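Local coordinates for protein structure-specific endonuclease subunit SLX1 (Candida glabrata, PDB 4XLG) that probably acts as the catalytic subunit of the SLX1-SLX4 endonuclease, introducing single-strand cuts into branched DNA near junctions during repair and recombination, at residues B[4-9]-B[291-296]; B[36-41]-B[185-190]; B[60-65]-B[131-136]. The protein carries 1 engineered substitution. All blocks are in the same frame, centred on the assembly; numbering follows the deposited sequence. Where two conformers were deposited one is given.

Contact 1: residues B[4-9]-B[291-296]; sequences FQQIPD and VIYYSI
D9 OD1 is gripped from opposite faces of its carboxylate, by Y293 across the contact and by Q6 of its own loop. Y293 OH donates to D9 OD1 at 2.7 Å, with the carboxylate turned 81° from the tyrosine ring, and Q6 NE2 donates to D9 OD1 at 2.9 Å. The same Q6 NE2 also donates to I7 O (2.8 Å), so one amide nitrogen ties the carboxylate to the backbone carbonyl of I7, while Q6 OE1 is bound to K297. With CG opposite the backbone N (chi1 169°), the Y293 ring reaches toward I7 and D9, its edge meeting I7 O, 3.4 Å from Y293 CD1. In this way the loop that leads into the first strand of the GIY-YIG domain is laid along helix 288-299, which follows the second zinc site in the chain. Beside these bonds the side chains of I7 and I292 cross at about a right angle, I7 CD1 meeting I292 CG2 at 3.6 Å, and I296 CG2 sits on Q6 CA at 3.8 Å. I296 CD1 meets the edge of the F4 ring. A water donates to Y293 O and weakly accepts from I7 N. The other protein of the assembly packs on F4, Q5, I292 and I296.

Contact 2: residues B[36-41]-B[185-190]; sequences RLRQHN and KNMELV
This is a small apolar contact between two nearly antiparallel helices, the short helix 33-41 of the nuclease domain and the early part of the long helix 176-213. The two segment axes stay 11.5 Å apart at their closest, with N-to-C directions 154° from each other, so the space between them is bridged by side chains and no hydrogen bond crosses it. L37 and M187 carry most of it. The two side chains run past one another, pointing opposite ways, and L37 CD2 comes within 3.3 Å of M187 SD, a tight approach for carbon and sulfur. M187 is folded at both outer torsions (chi2 -69°, chi3 -61°), which brings its sulfur against the leucine branch and lets CE rest beside the aliphatic start of R38, 3.9 Å from R38 CG. Helix 33-41 belongs to the GIY-YIG catalytic domain, whose central sheet it covers through L37 on L16 and M62; the long helix runs from this domain toward the zinc-binding region, and here it lies against the same covering helix. V190 CG2 approaches L37 CD2 from the next turn at 4.1 Å, and V190 also packs on P33, V34 and M62. N186 OD1 touches L37 CD2 at 3.5 Å, but its polar partner is the backbone N of M62, so this buried amide oxygen is satisfied by strand 60-67 beside the leucine. V34 adds a further apolar surface to M187, about one helical turn before L37.

Contact 3: residues B[60-65]-B[131-136]; sequences WEMVAI and HFFNQK
E61 and N134 make the polar bond between side chains here, while F133 packs on M62 and I65. N134 ND2 donates to the syn lone pair of E61 OE2 at 2.9 Å, with an N-H...O angle of 156° and the amide and carboxylate planes 66° apart. E61 has CG opposite its backbone N (chi1 178°) and an extended chain, which carries OE2 out to N134. F133 CD2 lies 3.2 Å from M62 O, its ring running alongside the M62 side chain in an oblique Met-aromatic contact, and F133 CE2, which touches M62 SD, also meets I65 CG2 obliquely at 3.5 Å. The backbones are joined by paired bonds between I65 and H131, I65 N to H131 O and H131 N to I65 O, both 2.8 Å, and by F133 N to V63 O at 2.9 Å. A64 and F132 form the neighbouring non-hydrogen-bonded pair, where A64 CB touches F132 CD1.

The next shell fixes these groups. A water donates to both E61 OE2 and F133 O, giving the carboxylate oxygen a second donor. N134 ND2 has a further acceptor in T169 O, and N134 OD1 caps helix 135-143 by accepting from V137 N and, weakly, from K136 N. H131 CD2 stands over one face of F133, near the rim, and the histidine nitrogens are held by S162 and S164 of the neighbouring strand. L189 and L193 of helix 176-213 also touch F133. V63 and A64 both face L15 of strand 12-18, a classic beta bulge. On its other flank strand 60-67 pairs with strand 129-132, which extends the antiparallel core sheet of the GIY-YIG fold.

How the contacts relate
Contacts 2 and 3 adjoin, their centres about 11 Å apart: N41 OD1 lies 2.7 Å from W60 N, a probable hydrogen bond, and L189 CD1 packs on F133 O at 3.4 Å. Contact 1 is separate, its centre about 27 Å from the centres of both others, with nearest atoms about 12 Å from contact 2 and about 10 Å from contact 3, on the opposite side of the chain's centre from contact 3. Helix 176-213 connects them: it supplies one segment of contact 2, touches contact 3, and reaches contact 1 through L198, K201 and L205, K201 making a cation-pi contact with Y293. Along the chain the contacts nest, 3 inside 2 inside 1. None of them supplies a zinc ligand.

Contact 1: residues B[4-9]-B[291-296]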
# COMPACT_ATOMS: atom_id res chain seq x y z
N PHE B 4 -7.68 11.38 11.91
CA PHE B 4 -7.07 10.33 11.09
C PHE B 4 -6.22 10.96 10.01
O PHE B 4 -6.50 12.06 9.58
CB PHE B 4 -8.15 9.46 10.46
CG PHE B 4 -8.75 8.46 11.42
CD1 PHE B 4 -9.13 8.82 12.70
CD2 PHE B 4 -8.96 7.16 11.01
CE1 PHE B 4 -9.70 7.89 13.58
CE2 PHE B 4 -9.51 6.21 11.88
CZ PHE B 4 -9.88 6.57 13.16
N GLN B 5 -5.18 10.27 9.56
CA GLN B 5 -4.46 10.77 8.40
C GLN B 5 -4.97 10.01 7.19
O GLN B 5 -5.31 8.83 7.26
CB GLN B 5 -2.94 10.63 8.56
CG GLN B 5 -2.42 9.22 8.61
CD GLN B 5 -0.89 9.15 8.81
OE1 GLN B 5 -0.32 9.82 9.68
NE2 GLN B 5 -0.25 8.31 8.03
N GLN B 6 -5.06 10.70 6.07
CA GLN B 6 -5.50 10.03 4.85
C GLN B 6 -4.48 9.04 4.34
O GLN B 6 -3.26 9.17 4.57
CB GLN B 6 -5.82 11.07 3.75
CG GLN B 6 -4.69 11.45 2.86
CD GLN B 6 -5.17 12.07 1.52
OE1 GLN B 6 -5.80 13.15 1.54
NE2 GLN B 6 -4.91 11.38 0.37
N ILE B 7 -4.97 8.01 3.65
CA ILE B 7 -4.14 7.13 2.85
C ILE B 7 -3.64 7.96 1.63
O ILE B 7 -4.41 8.72 1.07
CB ILE B 7 -4.94 5.93 2.37
CG1 ILE B 7 -5.30 5.07 3.64
CG2 ILE B 7 -4.17 5.12 1.31
CD1 ILE B 7 -5.74 3.67 3.29
N PRO B 8 -2.35 7.88 1.31
CA PRO B 8 -1.82 8.70 0.19
C PRO B 8 -2.54 8.44 -1.10
O PRO B 8 -2.93 7.29 -1.41
CB PRO B 8 -0.35 8.22 0.01
CG PRO B 8 0.01 7.74 1.45
CD PRO B 8 -1.30 7.08 1.98
N ASP B 9 -2.73 9.52 -1.87
CA ASP B 9 -3.22 9.35 -3.23
C ASP B 9 -2.30 8.43 -4.02
O ASP B 9 -2.76 7.64 -4.82
CB ASP B 9 -3.32 10.74 -3.94
CG ASP B 9 -4.25 11.69 -3.19
OD1 ASP B 9 -5.19 11.23 -2.47
OD2 ASP B 9 -4.02 12.90 -3.25
N VAL B 291 -10.88 0.62 0.09
CA VAL B 291 -12.09 1.00 0.84
C VAL B 291 -11.77 2.09 1.86
O VAL B 291 -12.48 3.12 1.96
CB VAL B 291 -12.71 -0.24 1.55
CG1 VAL B 291 -13.91 0.18 2.41
CG2 VAL B 291 -13.17 -1.25 0.49
N ILE B 292 -10.66 1.91 2.59
CA ILE B 292 -10.26 2.90 3.57
C ILE B 292 -9.82 4.20 2.93
O ILE B 292 -10.09 5.32 3.46
CB ILE B 292 -9.10 2.35 4.43
CG1 ILE B 292 -9.58 1.08 5.23
CG2 ILE B 292 -8.64 3.41 5.43
CD1 ILE B 292 -10.88 1.32 6.14
N TYR B 293 -9.11 4.08 1.81
CA TYR B 293 -8.66 5.29 1.09
C TYR B 293 -9.85 6.22 0.83
O TYR B 293 -9.85 7.39 1.21
CB TYR B 293 -7.97 4.96 -0.23
CG TYR B 293 -7.75 6.22 -1.08
CD1 TYR B 293 -6.67 7.08 -0.80
CD2 TYR B 293 -8.66 6.57 -2.09
CE1 TYR B 293 -6.50 8.30 -1.53
CE2 TYR B 293 -8.51 7.77 -2.84
CZ TYR B 293 -7.42 8.62 -2.54
OH TYR B 293 -7.26 9.74 -3.25
N TYR B 294 -10.90 5.68 0.23
CA TYR B 294 -12.01 6.56 -0.11
C TYR B 294 -12.79 6.99 1.14
O TYR B 294 -13.27 8.12 1.23
CB TYR B 294 -12.93 5.87 -1.11
CG TYR B 294 -12.28 5.74 -2.47
CD1 TYR B 294 -12.10 6.87 -3.28
CD2 TYR B 294 -11.82 4.51 -2.93
CE1 TYR B 294 -11.46 6.78 -4.53
CE2 TYR B 294 -11.21 4.39 -4.18
CZ TYR B 294 -11.00 5.53 -4.96
OH TYR B 294 -10.42 5.44 -6.22
N SER B 295 -12.90 6.06 2.09
CA SER B 295 -13.66 6.31 3.30
C SER B 295 -13.12 7.52 4.04
O SER B 295 -13.85 8.46 4.37
CB SER B 295 -13.62 5.06 4.23
OG SER B 295 -14.58 5.28 5.26
N ILE B 296 -11.83 7.51 4.28
CA ILE B 296 -11.22 8.59 5.04
C ILE B 296 -11.15 9.88 4.24
O ILE B 296 -11.47 10.95 4.76
CB ILE B 296 -9.80 8.20 5.50
CG1 ILE B 296 -9.89 7.04 6.49
CG2 ILE B 296 -9.06 9.40 6.08
CD1 ILE B 296 -8.49 6.58 6.88
O HOH W 1 -7.50 8.52 2.26

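Contact 2: residues B[36-41]-B[185-190]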
# COMPACT_ATOMS: atom_id res chain seq x y z
N ARG B 36 10.38 12.76 -8.79
CA ARG B 36 11.54 12.04 -8.17
C ARG B 36 12.52 11.58 -9.24
O ARG B 36 13.74 11.70 -9.08
CB ARG B 36 11.07 10.85 -7.37
CG ARG B 36 12.24 10.00 -6.74
CD ARG B 36 13.14 10.84 -5.82
NE ARG B 36 12.35 11.38 -4.70
CZ ARG B 36 11.94 10.65 -3.68
NH1 ARG B 36 11.16 11.23 -2.75
NH2 ARG B 36 12.35 9.40 -3.50
N LEU B 37 11.99 11.00 -10.31
CA LEU B 37 12.90 10.57 -11.37
C LEU B 37 13.64 11.76 -11.99
O LEU B 37 14.83 11.66 -12.28
CB LEU B 37 12.10 9.75 -12.41
CG LEU B 37 12.91 9.09 -13.53
CD1 LEU B 37 14.02 8.16 -12.94
CD2 LEU B 37 11.87 8.28 -14.37
N ARG B 38 12.98 12.93 -12.17
CA ARG B 38 13.75 14.10 -12.63
C ARG B 38 14.87 14.50 -11.67
O ARG B 38 15.92 14.97 -12.12
CB ARG B 38 12.88 15.40 -12.81
CG ARG B 38 11.83 15.36 -13.89
CD ARG B 38 11.35 16.86 -14.22
NE ARG B 38 10.82 17.53 -13.02
CZ ARG B 38 9.55 17.37 -12.63
NH1 ARG B 38 8.75 16.59 -13.36
NH2 ARG B 38 9.10 17.96 -11.54
N GLN B 39 14.60 14.41 -10.37
CA GLN B 39 15.62 14.76 -9.35
C GLN B 39 16.80 13.77 -9.45
O GLN B 39 17.97 14.16 -9.38
CB GLN B 39 15.03 14.72 -7.96
CG GLN B 39 14.11 15.96 -7.70
CD GLN B 39 13.45 15.84 -6.34
OE1 GLN B 39 12.77 14.85 -6.05
NE2 GLN B 39 13.74 16.79 -5.47
N HIS B 40 16.48 12.50 -9.61
CA HIS B 40 17.59 11.51 -9.74
C HIS B 40 18.39 11.73 -11.02
O HIS B 40 19.63 11.50 -11.06
CB HIS B 40 17.06 10.04 -9.74
CG HIS B 40 16.64 9.55 -8.39
ND1 HIS B 40 17.49 9.55 -7.30
CD2 HIS B 40 15.50 8.96 -7.98
CE1 HIS B 40 16.86 9.03 -6.26
NE2 HIS B 40 15.67 8.62 -6.66
N ASN B 41 17.73 12.13 -12.10
CA ASN B 41 18.40 12.27 -13.39
C ASN B 41 19.00 13.61 -13.67
O ASN B 41 19.84 13.78 -14.53
CB ASN B 41 17.42 11.91 -14.50
CG ASN B 41 17.24 10.38 -14.57
OD1 ASN B 41 18.12 9.66 -14.08
ND2 ASN B 41 16.13 9.92 -15.14
N LYS B 185 11.37 8.02 -23.19
CA LYS B 185 10.22 7.10 -23.28
C LYS B 185 9.83 6.60 -21.90
O LYS B 185 8.63 6.52 -21.58
CB LYS B 185 10.51 5.91 -24.20
CG LYS B 185 10.40 6.27 -25.71
CD LYS B 185 10.79 5.07 -26.58
CE LYS B 185 10.45 5.31 -28.06
NZ LYS B 185 10.85 6.67 -28.50
N ASN B 186 10.83 6.27 -21.09
CA ASN B 186 10.54 5.80 -19.73
C ASN B 186 9.82 6.91 -18.92
O ASN B 186 8.86 6.64 -18.21
CB ASN B 186 11.84 5.38 -19.05
CG ASN B 186 11.65 4.98 -17.56
OD1 ASN B 186 12.16 5.65 -16.66
ND2 ASN B 186 10.95 3.85 -17.34
N MET B 187 10.26 8.15 -19.06
CA MET B 187 9.59 9.27 -18.32
C MET B 187 8.11 9.33 -18.70
O MET B 187 7.26 9.57 -17.83
CB MET B 187 10.21 10.65 -18.66
CG MET B 187 11.55 10.87 -17.94
SD MET B 187 11.29 11.07 -16.09
CE MET B 187 10.27 12.50 -15.97
N GLU B 188 7.84 9.14 -19.97
CA GLU B 188 6.45 9.27 -20.46
C GLU B 188 5.63 8.11 -19.82
O GLU B 188 4.47 8.30 -19.42
CB GLU B 188 6.36 9.22 -22.01
CG GLU B 188 4.97 9.59 -22.39
CD GLU B 188 4.69 11.05 -21.95
OE1 GLU B 188 3.66 11.34 -21.28
OE2 GLU B 188 5.57 11.88 -22.25
N LEU B 189 6.22 6.90 -19.75
CA LEU B 189 5.50 5.77 -19.12
C LEU B 189 5.19 6.03 -17.64
O LEU B 189 4.11 5.66 -17.13
CB LEU B 189 6.31 4.45 -19.23
CG LEU B 189 6.57 4.05 -20.68
CD1 LEU B 189 7.50 2.75 -20.66
CD2 LEU B 189 5.31 3.72 -21.42
N VAL B 190 6.16 6.61 -16.94
CA VAL B 190 6.02 6.87 -15.50
C VAL B 190 4.93 7.98 -15.34
O VAL B 190 4.03 7.87 -14.47
CB VAL B 190 7.34 7.32 -14.84
CG1 VAL B 190 7.12 7.79 -13.35
CG2 VAL B 190 8.39 6.16 -14.84

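Contact 3: residues B[60-65]-B[131-136]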
# COMPACT_ATOMS: atom_id res chain seq x y z
N TRP B 60 18.86 7.28 -15.17
CA TRP B 60 18.28 6.05 -14.67
C TRP B 60 17.00 5.75 -15.43
O TRP B 60 16.23 6.66 -15.73
CB TRP B 60 17.90 6.23 -13.19
CG TRP B 60 19.03 6.47 -12.26
CD1 TRP B 60 19.47 7.70 -11.80
CD2 TRP B 60 19.78 5.48 -11.57
NE1 TRP B 60 20.48 7.51 -10.87
CE2 TRP B 60 20.67 6.16 -10.70
CE3 TRP B 60 19.79 4.08 -11.60
CZ2 TRP B 60 21.56 5.48 -9.86
CZ3 TRP B 60 20.68 3.39 -10.76
CH2 TRP B 60 21.55 4.09 -9.90
N GLU B 61 16.70 4.47 -15.61
CA GLU B 61 15.36 4.03 -16.06
C GLU B 61 14.57 3.55 -14.83
O GLU B 61 15.10 2.77 -14.05
CB GLU B 61 15.50 2.83 -17.07
CG GLU B 61 14.13 2.29 -17.54
CD GLU B 61 14.27 0.97 -18.31
OE1 GLU B 61 15.37 0.37 -18.33
OE2 GLU B 61 13.25 0.53 -18.91
N MET B 62 13.34 4.05 -14.63
CA MET B 62 12.53 3.46 -13.55
C MET B 62 11.92 2.19 -14.12
O MET B 62 11.05 2.26 -14.97
CB MET B 62 11.45 4.46 -13.06
CG MET B 62 10.64 3.85 -11.86
SD MET B 62 9.45 5.06 -11.22
CE MET B 62 10.58 6.25 -10.49
N VAL B 63 12.34 1.01 -13.64
CA VAL B 63 11.86 -0.18 -14.30
C VAL B 63 10.61 -0.79 -13.66
O VAL B 63 9.86 -1.55 -14.31
CB VAL B 63 12.99 -1.28 -14.38
CG1 VAL B 63 14.15 -0.76 -15.29
CG2 VAL B 63 13.54 -1.72 -12.99
N ALA B 64 10.40 -0.49 -12.37
CA ALA B 64 9.24 -1.05 -11.65
C ALA B 64 8.89 -0.14 -10.50
O ALA B 64 9.75 0.57 -9.96
CB ALA B 64 9.53 -2.48 -11.12
N ILE B 65 7.62 -0.18 -10.09
CA ILE B 65 7.27 0.53 -8.87
C ILE B 65 6.14 -0.29 -8.20
O ILE B 65 5.27 -0.85 -8.89
CB ILE B 65 6.85 2.01 -9.15
CG1 ILE B 65 6.66 2.78 -7.81
CG2 ILE B 65 5.56 2.10 -10.06
CD1 ILE B 65 6.61 4.35 -8.14
N HIS B 131 3.98 -2.73 -10.55
CA HIS B 131 3.84 -2.24 -11.92
C HIS B 131 5.21 -2.23 -12.60
O HIS B 131 6.16 -1.62 -12.05
CB HIS B 131 3.32 -0.80 -11.96
CG HIS B 131 3.17 -0.29 -13.36
ND1 HIS B 131 2.07 -0.57 -14.15
CD2 HIS B 131 4.04 0.39 -14.17
CE1 HIS B 131 2.25 -0.07 -15.36
NE2 HIS B 131 3.43 0.53 -15.39
N PHE B 132 5.31 -2.84 -13.79
CA PHE B 132 6.55 -2.78 -14.60
C PHE B 132 6.47 -1.79 -15.75
O PHE B 132 5.47 -1.73 -16.46
CB PHE B 132 6.86 -4.19 -15.20
CG PHE B 132 7.20 -5.16 -14.14
CD1 PHE B 132 8.51 -5.19 -13.64
CD2 PHE B 132 6.25 -6.02 -13.61
CE1 PHE B 132 8.88 -6.09 -12.61
CE2 PHE B 132 6.60 -6.98 -12.60
CZ PHE B 132 7.92 -7.00 -12.08
N PHE B 133 7.53 -1.01 -15.91
CA PHE B 133 7.65 -0.08 -17.03
C PHE B 133 8.50 -0.67 -18.12
O PHE B 133 8.65 -0.10 -19.22
CB PHE B 133 8.29 1.21 -16.58
CG PHE B 133 7.50 1.93 -15.51
CD1 PHE B 133 6.32 2.63 -15.88
CD2 PHE B 133 7.93 1.89 -14.17
CE1 PHE B 133 5.59 3.32 -14.89
CE2 PHE B 133 7.20 2.59 -13.16
CZ PHE B 133 6.03 3.32 -13.53
N ASN B 134 9.10 -1.81 -17.80
CA ASN B 134 9.98 -2.49 -18.77
C ASN B 134 9.57 -3.95 -18.84
O ASN B 134 9.51 -4.63 -17.80
CB ASN B 134 11.47 -2.36 -18.37
CG ASN B 134 12.42 -2.97 -19.43
OD1 ASN B 134 12.44 -4.19 -19.61
ND2 ASN B 134 13.16 -2.11 -20.16
N GLN B 135 9.25 -4.42 -20.03
CA GLN B 135 8.74 -5.78 -20.21
C GLN B 135 9.81 -6.86 -20.01
O GLN B 135 9.50 -7.97 -19.59
CB GLN B 135 8.12 -5.93 -21.62
CG GLN B 135 7.61 -7.34 -21.96
CD GLN B 135 8.66 -8.21 -22.64
OE1 GLN B 135 9.50 -7.72 -23.40
NE2 GLN B 135 8.63 -9.51 -22.37
N LYS B 136 11.07 -6.56 -20.38
CA LYS B 136 12.12 -7.54 -20.13
C LYS B 136 12.33 -7.73 -18.63
O LYS B 136 12.61 -8.86 -18.18
CB LYS B 136 13.45 -7.15 -20.82
CG LYS B 136 13.35 -7.25 -22.33
CD LYS B 136 13.26 -8.72 -22.78
CE LYS B 136 12.99 -8.84 -24.26
NZ LYS B 136 12.96 -10.29 -24.72
O HOH W 2 10.83 1.74 -19.21